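Side-chain contacts in exoribonuclease II, mitochondrial (PDB 6F3H), which probably degrades mitochondrial RNA from its 3' end as the nuclease of the mtEXO degradosome, an RNB-family exoribonuclease that binds magnesium: residues S350-L355 against L463-V468; F435-D440 against D449-S454; G579-S584 against H748-W753; H709-R714 against L721-E726. The protein carries 1 engineered substitution. All blocks are in the same frame, centred on the assembly; numbering follows the deposited sequence.

Interaction 1: residues S350-L355 against L463-V468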
loop_
_atom_site.group_PDB
_atom_site.type_symbol
_atom_site.label_atom_id
_atom_site.label_comp_id
_atom_site.label_asym_id
_atom_site.label_seq_id
_atom_site.Cartn_x
_atom_site.Cartn_y
_atom_site.Cartn_z
ATOM N N SER A 350 12.061 -9.386 21.676
ATOM C CA SER A 350 10.896 -9.432 20.806
ATOM C C SER A 350 11.274 -10.164 19.531
ATOM O O SER A 350 12.448 -10.276 19.161
ATOM C CB SER A 350 10.360 -8.042 20.441
ATOM O OG SER A 350 10.906 -7.589 19.210
ATOM N N SER A 351 10.274 -10.701 18.873
ATOM C CA SER A 351 10.580 -11.300 17.597
ATOM C C SER A 351 9.372 -11.060 16.722
ATOM O O SER A 351 8.375 -11.777 16.815
ATOM C CB SER A 351 10.908 -12.769 17.736
ATOM O OG SER A 351 12.135 -12.879 18.429
ATOM N N ASN A 352 9.455 -10.034 15.917
ATOM C CA ASN A 352 8.477 -9.891 14.873
ATOM C C ASN A 352 9.090 -10.557 13.662
ATOM O O ASN A 352 10.083 -10.080 13.109
ATOM C CB ASN A 352 8.133 -8.445 14.599
ATOM C CG ASN A 352 6.941 -8.340 13.724
ATOM O OD1 ASN A 352 6.371 -9.361 13.343
ATOM N ND2 ASN A 352 6.556 -7.129 13.370
ATOM N N PHE A 353 8.482 -11.640 13.244
ATOM C CA PHE A 353 9.010 -12.416 12.143
ATOM C C PHE A 353 8.519 -11.933 10.797
ATOM O O PHE A 353 9.132 -12.261 9.782
ATOM C CB PHE A 353 8.602 -13.872 12.302
ATOM C CG PHE A 353 9.212 -14.545 13.475
ATOM C CD1 PHE A 353 10.545 -14.900 13.463
ATOM C CD2 PHE A 353 8.453 -14.824 14.590
ATOM C CE1 PHE A 353 11.111 -15.517 14.533
ATOM C CE2 PHE A 353 9.014 -15.445 15.663
ATOM C CZ PHE A 353 10.350 -15.794 15.631
ATOM N N ILE A 354 7.408 -11.203 10.772
ATOM C CA ILE A 354 6.939 -10.543 9.566
ATOM C C ILE A 354 8.075 -9.778 8.929
ATOM O O ILE A 354 8.132 -9.609 7.704
ATOM C CB ILE A 354 5.772 -9.618 9.940
ATOM C CG1 ILE A 354 4.732 -10.412 10.730
ATOM C CG2 ILE A 354 5.166 -8.988 8.712
ATOM C CD1 ILE A 354 3.650 -9.555 11.322
ATOM N N LEU A 355 9.011 -9.320 9.744
ATOM C CA LEU A 355 10.134 -8.574 9.221
ATOM C C LEU A 355 10.998 -9.422 8.313
ATOM O O LEU A 355 11.778 -8.881 7.531
ATOM C CB LEU A 355 10.954 -8.040 10.387
ATOM C CG LEU A 355 9.978 -7.391 11.371
ATOM C CD1 LEU A 355 10.683 -6.875 12.601
ATOM C CD2 LEU A 355 9.221 -6.271 10.667
ATOM N N LEU A 463 6.889 1.481 9.701
ATOM C CA LEU A 463 6.286 0.406 10.481
ATOM C C LEU A 463 6.494 0.610 11.976
ATOM O O LEU A 463 7.519 1.159 12.389
ATOM C CB LEU A 463 6.888 -0.938 10.082
ATOM C CG LEU A 463 6.480 -1.471 8.728
ATOM C CD1 LEU A 463 7.402 -2.592 8.428
ATOM C CD2 LEU A 463 5.059 -1.987 8.786
ATOM N N PRO A 464 5.552 0.150 12.817
ATOM C CA PRO A 464 5.735 0.282 14.277
ATOM C C PRO A 464 7.065 -0.231 14.752
ATOM O O PRO A 464 7.577 0.221 15.783
ATOM C CB PRO A 464 4.599 -0.572 14.853
ATOM C CG PRO A 464 3.585 -0.593 13.805
ATOM C CD PRO A 464 4.328 -0.597 12.495
ATOM N N ASP A 465 7.624 -1.195 14.033
ATOM C CA ASP A 465 8.911 -1.764 14.380
ATOM C C ASP A 465 10.056 -0.876 13.927
ATOM O O ASP A 465 11.055 -0.747 14.636
ATOM C CB ASP A 465 9.042 -3.157 13.767
ATOM C CG ASP A 465 7.939 -4.105 14.218
ATOM O OD1 ASP A 465 6.783 -3.867 13.809
ATOM O OD2 ASP A 465 8.223 -5.082 14.962
ATOM N N LEU A 466 9.955 -0.285 12.743
ATOM C CA LEU A 466 11.128 0.320 12.126
ATOM C C LEU A 466 10.710 1.230 10.982
ATOM O O LEU A 466 9.536 1.310 10.619
ATOM C CB LEU A 466 12.084 -0.749 11.614
ATOM C CG LEU A 466 11.712 -1.141 10.186
ATOM C CD1 LEU A 466 12.877 -1.808 9.500
ATOM C CD2 LEU A 466 10.471 -2.026 10.153
ATOM N N VAL A 467 11.699 1.919 10.407
ATOM C CA VAL A 467 11.497 2.760 9.233
ATOM C C VAL A 467 12.614 2.519 8.216
ATOM O O VAL A 467 13.780 2.374 8.594
ATOM C CB VAL A 467 11.431 4.240 9.644
ATOM C CG1 VAL A 467 11.042 5.094 8.454
ATOM C CG2 VAL A 467 10.454 4.439 10.828
ATOM N N VAL A 468 12.268 2.446 6.936
ATOM C CA VAL A 468 13.241 2.322 5.854
ATOM C C VAL A 468 13.064 3.467 4.868
ATOM O O VAL A 468 12.184 3.426 4.009
ATOM C CB VAL A 468 13.121 0.972 5.134
ATOM C CG1 VAL A 468 14.216 0.831 4.137
ATOM C CG2 VAL A 468 13.241 -0.141 6.122
HETATM O O HOH W 1 9.862 -5.653 16.839
#
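N352 has CG opposite its own backbone N (chi1 -169°), and this sends its carboxamide across to the carboxylate of D465. D465 in turn has CG opposite its carbonyl carbon (chi1 -58°), which turns the carboxylate out of its own loop toward N352. It sits in the tight turn of a beta hairpin, between the short strands 461-462 and 467-468. The turn is closed by a backbone bond from L463 N to L466 O.

The two polar side chains cross at about a right angle. N352 ND2 donates to D465 OD2 at 3.1 Å, and the bond is fairly straight at 160°. OD2 lies close to the amide plane of N352. Seen from D465, however, the donor stands well above the carboxylate plane. The other carboxylate oxygen, OD1, accepts from S749 OG and W753 NE1 of helix 725-761. D465 therefore ties the hairpin turn to both the 350-355 loop and that helix. N352 OD1 takes a weak bond from I354 N, which may help to hold the amide's rotation.

L355 adds an apolar flank. Its CD1 lies 3.9 Å from D465 OD2, and its CD2 makes a loose contact with L466 CD2 at 4.5 Å. A water adds a second link between the segments: it donates to D465 OD2 at 2.6 Å and lies 3.2 Å from S350 OG.

Interaction 2: residues F435-D440 against D449-S454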
loop_
_atom_site.group_PDB
_atom_site.type_symbol
_atom_site.label_atom_id
_atom_site.label_comp_id
_atom_site.label_asym_id
_atom_site.label_seq_id
_atom_site.Cartn_x
_atom_site.Cartn_y
_atom_site.Cartn_z
ATOM N N PHE A 435 20.316 15.575 -7.473
ATOM C CA PHE A 435 20.611 14.632 -8.530
ATOM C C PHE A 435 20.838 15.322 -9.870
ATOM O O PHE A 435 20.038 16.175 -10.274
ATOM C CB PHE A 435 19.463 13.637 -8.691
ATOM C CG PHE A 435 19.212 12.823 -7.470
ATOM C CD1 PHE A 435 20.122 11.863 -7.061
ATOM C CD2 PHE A 435 18.060 12.994 -6.738
ATOM C CE1 PHE A 435 19.892 11.103 -5.929
ATOM C CE2 PHE A 435 17.829 12.229 -5.603
ATOM C CZ PHE A 435 18.746 11.290 -5.200
ATOM N N PRO A 436 21.858 14.901 -10.616
ATOM C CA PRO A 436 22.084 15.462 -11.957
ATOM C C PRO A 436 20.869 15.420 -12.856
ATOM O O PRO A 436 20.750 16.247 -13.770
ATOM C CB PRO A 436 23.222 14.587 -12.497
ATOM C CG PRO A 436 23.996 14.231 -11.261
ATOM C CD PRO A 436 22.959 14.020 -10.191
ATOM N N GLU A 437 19.948 14.496 -12.621
ATOM C CA GLU A 437 18.787 14.402 -13.493
ATOM C C GLU A 437 17.879 15.615 -13.393
ATOM O O GLU A 437 17.029 15.794 -14.268
ATOM C CB GLU A 437 17.982 13.144 -13.186
ATOM C CG GLU A 437 18.524 11.861 -13.832
ATOM C CD GLU A 437 19.646 11.188 -13.043
ATOM O OE1 GLU A 437 20.175 10.147 -13.512
ATOM O OE2 GLU A 437 20.029 11.720 -11.978
ATOM N N SER A 438 18.010 16.425 -12.338
ATOM C CA SER A 438 17.143 17.589 -12.201
ATOM C C SER A 438 17.348 18.578 -13.333
ATOM O O SER A 438 16.411 19.274 -13.733
ATOM C CB SER A 438 17.410 18.275 -10.869
ATOM O OG SER A 438 18.802 18.321 -10.606
ATOM N N PHE A 439 18.555 18.623 -13.880
ATOM C CA PHE A 439 18.934 19.627 -14.855
ATOM C C PHE A 439 19.497 19.087 -16.162
ATOM O O PHE A 439 19.637 19.869 -17.107
ATOM C CB PHE A 439 19.986 20.566 -14.254
ATOM C CG PHE A 439 21.277 19.874 -13.920
ATOM C CD1 PHE A 439 22.171 19.491 -14.921
ATOM C CD2 PHE A 439 21.611 19.614 -12.603
ATOM C CE1 PHE A 439 23.348 18.843 -14.619
ATOM C CE2 PHE A 439 22.803 18.976 -12.289
ATOM C CZ PHE A 439 23.671 18.590 -13.301
ATOM N N ASP A 440 19.864 17.808 -16.246
ATOM C CA ASP A 440 20.728 17.323 -17.329
ATOM C C ASP A 440 19.887 16.840 -18.512
ATOM O O ASP A 440 19.386 15.712 -18.514
ATOM C CB ASP A 440 21.636 16.214 -16.804
ATOM C CG ASP A 440 22.865 15.990 -17.673
ATOM O OD1 ASP A 440 22.754 16.045 -18.921
ATOM O OD2 ASP A 440 23.955 15.770 -17.094
ATOM N N ASP A 449 22.579 6.001 -9.759
ATOM C CA ASP A 449 22.340 4.835 -8.917
ATOM C C ASP A 449 21.362 5.166 -7.810
ATOM O O ASP A 449 20.284 4.567 -7.706
ATOM C CB ASP A 449 23.648 4.343 -8.288
ATOM C CG ASP A 449 24.581 3.701 -9.284
ATOM O OD1 ASP A 449 24.132 3.360 -10.406
ATOM O OD2 ASP A 449 25.774 3.551 -8.929
ATOM N N VAL A 450 21.726 6.135 -6.973
ATOM C CA VAL A 450 20.895 6.448 -5.824
ATOM C C VAL A 450 19.489 6.784 -6.268
ATOM O O VAL A 450 18.518 6.501 -5.560
ATOM C CB VAL A 450 21.530 7.581 -5.010
ATOM C CG1 VAL A 450 20.622 7.984 -3.855
ATOM C CG2 VAL A 450 22.882 7.130 -4.502
ATOM N N LEU A 451 19.344 7.349 -7.452
ATOM C CA LEU A 451 17.997 7.703 -7.849
ATOM C C LEU A 451 17.214 6.478 -8.288
ATOM O O LEU A 451 16.058 6.305 -7.889
ATOM C CB LEU A 451 18.040 8.742 -8.958
ATOM C CG LEU A 451 16.664 9.124 -9.489
ATOM C CD1 LEU A 451 15.892 9.839 -8.382
ATOM C CD2 LEU A 451 16.800 10.020 -10.714
ATOM N N ARG A 452 17.834 5.611 -9.089
ATOM C CA ARG A 452 17.166 4.381 -9.495
ATOM C C ARG A 452 16.736 3.578 -8.282
ATOM O O ARG A 452 15.613 3.067 -8.219
ATOM C CB ARG A 452 18.104 3.530 -10.335
ATOM C CG ARG A 452 18.431 3.985 -11.725
ATOM C CD ARG A 452 19.304 2.893 -12.376
ATOM N NE ARG A 452 20.113 2.132 -11.400
ATOM C CZ ARG A 452 19.826 0.912 -10.923
ATOM N NH1 ARG A 452 20.642 0.340 -10.042
ATOM N NH2 ARG A 452 18.725 0.266 -11.302
ATOM N N VAL A 453 17.634 3.440 -7.314
ATOM C CA VAL A 453 17.305 2.700 -6.108
ATOM C C VAL A 453 16.135 3.351 -5.396
ATOM O O VAL A 453 15.198 2.678 -4.953
ATOM C CB VAL A 453 18.532 2.635 -5.194
ATOM C CG1 VAL A 453 18.162 1.963 -3.890
ATOM C CG2 VAL A 453 19.638 1.937 -5.898
ATOM N N SER A 454 16.174 4.671 -5.278
ATOM C CA SER A 454 15.148 5.366 -4.527
ATOM C C SER A 454 13.796 5.101 -5.145
ATOM O O SER A 454 12.866 4.654 -4.472
ATOM C CB SER A 454 15.452 6.855 -4.537
ATOM O OG SER A 454 16.759 7.070 -4.050
#
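F435 and L451 form the close-packed part of this contact, with V450 beside them. The F435 ring reaches the start of helix 449-456 from the loop before it. L451 CD1 lies over one ring face, offset toward the rim, with F435 CE2 4.1 Å away. V450 CG1 comes in the plane of the ring and meets its edge, 3.8 Å from F435 CE1. The ring is thus held on a face and on an edge by neighbouring residues of one helical turn.

L451 has CG opposite its backbone N (chi1 177°), and its two methyls serve different partners. CD1 goes to the ring. CD2 goes to E437, whose CD is 3.9 Å away. The E437 chain is bent at chi2 (84°), which lays its aliphatic part against this methyl. Its OE1 points to other partners and accepts from S447 N and D448 N, just before the helix.

The inner side is extended by F475, whose ring meets that of F435, and by L375 and Y376 of helix 369-378, which touch V450. The outer side of the helix is different. D449 and R452 are exposed there and do not touch the 435-440 loop.

The arrangement is a strand-to-helix connection of the RNB domain: the loop between strand 421-429 and helix 449-456 packs its aromatic residue on the first turn of that helix.

Interaction 3: residues G579-S584 against H748-W753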
loop_
_atom_site.group_PDB
_atom_site.type_symbol
_atom_site.label_atom_id
_atom_site.label_comp_id
_atom_site.label_asym_id
_atom_site.label_seq_id
_atom_site.Cartn_x
_atom_site.Cartn_y
_atom_site.Cartn_z
ATOM N N GLY A 579 -6.593 3.217 18.746
ATOM C CA GLY A 579 -5.768 2.069 19.061
ATOM C C GLY A 579 -4.670 1.804 18.063
ATOM O O GLY A 579 -4.319 0.647 17.839
ATOM N N LEU A 580 -4.119 2.842 17.450
ATOM C CA LEU A 580 -2.943 2.636 16.627
ATOM C C LEU A 580 -1.732 2.336 17.486
ATOM O O LEU A 580 -1.680 2.639 18.680
ATOM C CB LEU A 580 -2.647 3.829 15.748
ATOM C CG LEU A 580 -3.766 4.014 14.762
ATOM C CD1 LEU A 580 -4.707 5.039 15.271
ATOM C CD2 LEU A 580 -3.137 4.462 13.510
ATOM N N VAL A 581 -0.731 1.758 16.844
ATOM C CA VAL A 581 0.304 1.000 17.522
ATOM C C VAL A 581 1.604 1.783 17.533
ATOM O O VAL A 581 2.065 2.271 16.492
ATOM C CB VAL A 581 0.500 -0.367 16.853
ATOM C CG1 VAL A 581 1.641 -1.128 17.508
ATOM C CG2 VAL A 581 -0.781 -1.140 16.941
ATOM N N SER A 582 2.193 1.875 18.707
ATOM C CA SER A 582 3.526 2.397 18.905
ATOM C C SER A 582 4.271 1.416 19.782
ATOM O O SER A 582 3.722 0.924 20.774
ATOM C CB SER A 582 3.481 3.756 19.581
ATOM O OG SER A 582 4.746 4.072 20.121
ATOM N N LEU A 583 5.511 1.132 19.439
ATOM C CA LEU A 583 6.274 0.279 20.319
ATOM C C LEU A 583 6.987 1.155 21.313
ATOM O O LEU A 583 7.480 2.225 20.972
ATOM C CB LEU A 583 7.289 -0.580 19.580
ATOM C CG LEU A 583 6.598 -1.610 18.727
ATOM C CD1 LEU A 583 7.616 -2.617 18.243
ATOM C CD2 LEU A 583 5.527 -2.264 19.566
ATOM N N SER A 584 7.040 0.689 22.533
ATOM C CA SER A 584 7.841 1.302 23.561
ATOM C C SER A 584 8.994 0.365 23.854
ATOM O O SER A 584 8.955 -0.812 23.480
ATOM C CB SER A 584 7.015 1.535 24.833
ATOM O OG SER A 584 5.744 2.068 24.518
ATOM N N HIS A 748 -0.404 -5.794 8.648
ATOM C CA HIS A 748 -0.081 -7.086 9.220
ATOM C C HIS A 748 0.719 -6.937 10.505
ATOM O O HIS A 748 0.402 -7.573 11.514
ATOM C CB HIS A 748 0.628 -7.965 8.208
ATOM C CG HIS A 748 0.449 -9.411 8.504
ATOM N ND1 HIS A 748 -0.797 -9.965 8.714
ATOM C CD2 HIS A 748 1.342 -10.417 8.653
ATOM C CE1 HIS A 748 -0.663 -11.252 8.982
ATOM N NE2 HIS A 748 0.624 -11.554 8.946
ATOM N N SER A 749 1.747 -6.088 10.495
ATOM C CA SER A 749 2.563 -5.887 11.691
ATOM C C SER A 749 1.782 -5.273 12.843
ATOM O O SER A 749 1.903 -5.704 13.996
ATOM C CB SER A 749 3.729 -4.973 11.378
ATOM O OG SER A 749 4.524 -4.883 12.538
ATOM N N SER A 750 1.009 -4.239 12.563
ATOM C CA SER A 750 0.271 -3.599 13.633
ATOM C C SER A 750 -0.741 -4.550 14.228
ATOM O O SER A 750 -0.909 -4.613 15.448
ATOM C CB SER A 750 -0.391 -2.347 13.097
ATOM O OG SER A 750 0.588 -1.410 12.669
ATOM N N THR A 751 -1.425 -5.305 13.381
ATOM C CA THR A 751 -2.249 -6.413 13.857
ATOM C C THR A 751 -1.465 -7.345 14.762
ATOM O O THR A 751 -1.941 -7.734 15.832
ATOM C CB THR A 751 -2.809 -7.173 12.692
ATOM O OG1 THR A 751 -3.524 -6.254 11.868
ATOM C CG2 THR A 751 -3.738 -8.173 13.192
ATOM N N TYR A 752 -0.270 -7.758 14.323
ATOM C CA TYR A 752 0.518 -8.662 15.145
ATOM C C TYR A 752 0.656 -8.093 16.530
ATOM O O TYR A 752 0.450 -8.798 17.516
ATOM C CB TYR A 752 1.892 -8.890 14.524
ATOM C CG TYR A 752 2.937 -9.520 15.438
ATOM C CD1 TYR A 752 2.822 -10.840 15.871
ATOM C CD2 TYR A 752 4.061 -8.817 15.830
ATOM C CE1 TYR A 752 3.801 -11.426 16.686
ATOM C CE2 TYR A 752 5.039 -9.400 16.649
ATOM C CZ TYR A 752 4.908 -10.681 17.071
ATOM O OH TYR A 752 5.926 -11.145 17.871
ATOM N N TRP A 753 0.919 -6.784 16.620
ATOM C CA TRP A 753 1.149 -6.139 17.906
ATOM C C TRP A 753 -0.151 -5.865 18.658
ATOM O O TRP A 753 -0.191 -5.993 19.886
ATOM C CB TRP A 753 1.943 -4.854 17.716
ATOM C CG TRP A 753 3.360 -5.078 17.287
ATOM C CD1 TRP A 753 3.889 -4.775 16.076
ATOM C CD2 TRP A 753 4.426 -5.673 18.052
ATOM N NE1 TRP A 753 5.223 -5.113 16.043
ATOM C CE2 TRP A 753 5.572 -5.675 17.239
ATOM C CE3 TRP A 753 4.522 -6.191 19.340
ATOM C CZ2 TRP A 753 6.793 -6.177 17.664
ATOM C CZ3 TRP A 753 5.743 -6.690 19.764
ATOM C CH2 TRP A 753 6.859 -6.680 18.927
#
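Strand 580-584 crosses the 748-753 segment of helix 725-761 at 76°, with 8.5 Å between the two axes and V581 CA 6.0 Å from S750 CA. The strand pairs with 593-597 as an antiparallel hairpin, and G579 and L580 form a G1 beta bulge opposite Y597. V581 and L583, two residues apart, both point to the helix, as alternation along a strand allows.

V581 has CG1 opposite its backbone N (chi1 176°), which turns its two methyls to different residues of the helix. CG1 touches W753 CB at 3.7 Å. CG2 lies 4.0 Å from S750 CB and also close to the S750 carbonyl oxygen.

L583 takes the indole. Its CD2 stands over the six-membered ring of W753, 4.1 Å from the centroid and 17° off the ring normal, a CH-pi contact. Its CD1 lies over the same face, out at the CZ2 rim of the six-membered ring, 3.7 Å from W753 CZ2. Y752 CD2 lies over the opposite face, so the indole is sandwiched between a leucine and its own helical neighbour.

No hydrogen bond passes between strand and helix. The contact therefore rests on van der Waals and CH-pi packing, while the one polar atom of the indole, its N-H, is already used by D465 from a third part of the chain, which helps to fix the ring's rotation.

Interaction 4: residues H709-R714 against L721-E726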
loop_
_atom_site.group_PDB
_atom_site.type_symbol
_atom_site.label_atom_id
_atom_site.label_comp_id
_atom_site.label_asym_id
_atom_site.label_seq_id
_atom_site.Cartn_x
_atom_site.Cartn_y
_atom_site.Cartn_z
ATOM N N HIS A 709 8.512 16.372 -8.826
ATOM C CA HIS A 709 9.510 17.416 -8.602
ATOM C C HIS A 709 10.522 17.499 -9.734
ATOM O O HIS A 709 10.873 18.605 -10.168
ATOM C CB HIS A 709 10.247 17.188 -7.294
ATOM C CG HIS A 709 9.532 17.747 -6.109
ATOM N ND1 HIS A 709 8.160 17.870 -6.066
ATOM C CD2 HIS A 709 9.991 18.187 -4.914
ATOM C CE1 HIS A 709 7.803 18.372 -4.898
ATOM N NE2 HIS A 709 8.896 18.574 -4.180
ATOM N N LEU A 710 11.019 16.352 -10.213
ATOM C CA LEU A 710 11.977 16.383 -11.311
ATOM C C LEU A 710 11.350 16.969 -12.552
ATOM O O LEU A 710 12.024 17.644 -13.334
ATOM C CB LEU A 710 12.485 14.991 -11.616
ATOM C CG LEU A 710 13.166 14.284 -10.450
ATOM C CD1 LEU A 710 12.841 12.781 -10.484
ATOM C CD2 LEU A 710 14.666 14.501 -10.440
ATOM N N GLN A 711 10.057 16.743 -12.741
ATOM C CA GLN A 711 9.408 17.397 -13.858
ATOM C C GLN A 711 9.397 18.896 -13.654
ATOM O O GLN A 711 9.541 19.657 -14.618
ATOM C CB GLN A 711 7.984 16.864 -14.016
ATOM C CG GLN A 711 7.919 15.393 -14.405
ATOM C CD GLN A 711 8.439 15.130 -15.811
ATOM O OE1 GLN A 711 7.654 14.982 -16.742
ATOM N NE2 GLN A 711 9.766 15.104 -15.975
ATOM N N LEU A 712 9.275 19.333 -12.405
ATOM C CA LEU A 712 9.265 20.758 -12.139
ATOM C C LEU A 712 10.633 21.366 -12.384
ATOM O O LEU A 712 10.754 22.343 -13.127
ATOM C CB LEU A 712 8.788 21.014 -10.716
ATOM C CG LEU A 712 7.277 20.840 -10.637
ATOM C CD1 LEU A 712 6.740 21.111 -9.258
ATOM C CD2 LEU A 712 6.629 21.747 -11.635
ATOM N N HIS A 713 11.683 20.757 -11.838
ATOM C CA HIS A 713 13.019 21.266 -12.097
ATOM C C HIS A 713 13.248 21.467 -13.580
ATOM O O HIS A 713 13.729 22.517 -14.011
ATOM C CB HIS A 713 14.054 20.300 -11.566
ATOM C CG HIS A 713 14.333 20.488 -10.126
ATOM N ND1 HIS A 713 15.587 20.805 -9.652
ATOM C CD2 HIS A 713 13.525 20.413 -9.046
ATOM C CE1 HIS A 713 15.541 20.912 -8.338
ATOM N NE2 HIS A 713 14.302 20.680 -7.946
ATOM N N ARG A 714 12.877 20.481 -14.384
ATOM C CA ARG A 714 13.095 20.615 -15.813
ATOM C C ARG A 714 12.305 21.778 -16.364
ATOM O O ARG A 714 12.840 22.632 -17.073
ATOM C CB ARG A 714 12.694 19.324 -16.520
ATOM C CG ARG A 714 13.602 18.188 -16.192
ATOM C CD ARG A 714 15.016 18.625 -16.490
ATOM N NE ARG A 714 15.910 17.490 -16.581
ATOM C CZ ARG A 714 15.983 16.708 -17.650
ATOM N NH1 ARG A 714 16.823 15.687 -17.672
ATOM N NH2 ARG A 714 15.206 16.948 -18.696
ATOM N N LEU A 721 11.844 18.037 -20.596
ATOM C CA LEU A 721 11.331 17.361 -19.417
ATOM C C LEU A 721 12.031 16.033 -19.187
ATOM O O LEU A 721 12.550 15.401 -20.110
ATOM C CB LEU A 721 9.833 17.135 -19.542
ATOM C CG LEU A 721 9.033 18.397 -19.281
ATOM C CD1 LEU A 721 7.560 18.070 -19.163
ATOM C CD2 LEU A 721 9.563 19.080 -18.006
ATOM N N CYS A 722 12.012 15.603 -17.929
ATOM C CA CYS A 722 12.725 14.395 -17.531
ATOM C C CYS A 722 12.039 13.135 -18.055
ATOM O O CYS A 722 12.699 12.196 -18.520
ATOM C CB CYS A 722 12.827 14.362 -16.007
ATOM S SG CYS A 722 14.300 13.584 -15.338
ATOM N N PHE A 723 10.718 13.102 -17.998
ATOM C CA PHE A 723 9.947 11.920 -18.324
ATOM C C PHE A 723 8.979 12.252 -19.433
ATOM O O PHE A 723 8.228 13.224 -19.320
ATOM C CB PHE A 723 9.134 11.430 -17.132
ATOM C CG PHE A 723 9.946 11.117 -15.918
ATOM C CD1 PHE A 723 10.238 12.092 -14.987
ATOM C CD2 PHE A 723 10.387 9.829 -15.679
ATOM C CE1 PHE A 723 10.976 11.794 -13.847
ATOM C CE2 PHE A 723 11.126 9.529 -14.545
ATOM C CZ PHE A 723 11.419 10.515 -13.631
ATOM N N LYS A 724 9.027 11.474 -20.512
ATOM C CA LYS A 724 7.902 11.436 -21.431
ATOM C C LYS A 724 6.761 10.661 -20.767
ATOM O O LYS A 724 6.963 9.977 -19.764
ATOM C CB LYS A 724 8.311 10.804 -22.769
ATOM C CG LYS A 724 9.581 11.406 -23.380
ATOM C CD LYS A 724 9.712 11.119 -24.878
ATOM C CE LYS A 724 9.051 12.192 -25.740
ATOM N NZ LYS A 724 7.575 12.022 -25.801
ATOM N N GLN A 725 5.545 10.803 -21.308
ATOM C CA GLN A 725 4.367 10.183 -20.689
ATOM C C GLN A 725 4.472 8.658 -20.620
ATOM O O GLN A 725 3.850 8.028 -19.756
ATOM C CB GLN A 725 3.106 10.562 -21.451
ATOM C CG GLN A 725 1.846 9.914 -20.905
ATOM C CD GLN A 725 1.075 10.829 -19.980
ATOM O OE1 GLN A 725 1.581 11.863 -19.549
ATOM N NE2 GLN A 725 -0.165 10.456 -19.677
ATOM N N GLU A 726 5.174 8.046 -21.576
ATOM C CA GLU A 726 5.294 6.592 -21.632
ATOM C C GLU A 726 6.104 6.048 -20.476
ATOM O O GLU A 726 5.664 5.122 -19.787
ATOM C CB GLU A 726 5.902 6.191 -22.964
ATOM C CG GLU A 726 5.584 7.191 -24.067
ATOM C CD GLU A 726 4.093 7.554 -24.182
ATOM O OE1 GLU A 726 3.238 7.084 -23.386
ATOM O OE2 GLU A 726 3.780 8.358 -25.080
#
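L721 meets Q711 and R714 at the first step of the segment that leads into helix 725-761. Its CB points away from helix 703-716 overall, but the branch comes back: CD2 lies 3.5 Å from R714 CB and also near the Q711 carbonyl oxygen. The L721 carbonyl carbon approaches the R714 guanidinium obliquely, with R714 NH2 3.3 Å from L721 C.

C722 comes next and is buried between the segments. Its CA stands over one face of the R714 guanidinium, offset toward the rim. R714 is bent at chi2 (-54°), which folds the chain over this backbone and brings its CG to 3.5 Å from C722 N. C722 SG lies 4.0 Å from R714 NH1 and makes a looser contact with L710 CB at 4.4 Å. R714 NE has its own partner, the carbonyl oxygen of E437.

F723 turns its ring edge to the helix. L710 CD1 lies in the ring plane, 4.0 Å from F723 CE1. The amide of Q711 also comes to this edge, and the amide and ring planes are 73° apart. The orientation of this amide is doubtful, and no bond is assigned to it.

K724 then points away, and by E726 the chain is in the next helix. The whole is a short loop joining two consecutive helices, 703-716 and 725-761. Helix 703-716 is flanked by helix 603-625, where F622 and F623 touch L712 on the side turned away from this loop, and by strand 488-499, where I491 touches H709 and H713.

How the interactions relate
Interactions 1 and 3 form one cluster, with centres about 10 Å apart. D465 of interaction 1 joins them: its carboxylate takes N352 of 350-355 and also S749 and W753 of the interaction 3 helix. Interaction 1 is partly buried and polar; interaction 3 is buried and apolar. Interactions 2 and 4 form a second cluster, with centres about 12 Å apart, joined by R714 NE and the E437 carbonyl. Both are buried and local in sequence, but interaction 2 packs mainly by apolar side chains, whereas interaction 4 also sets backbone against a guanidinium. Interactions 3 and 4 use helix 725-761 on opposite sides of the chain's centre, about 38 Å apart between centres.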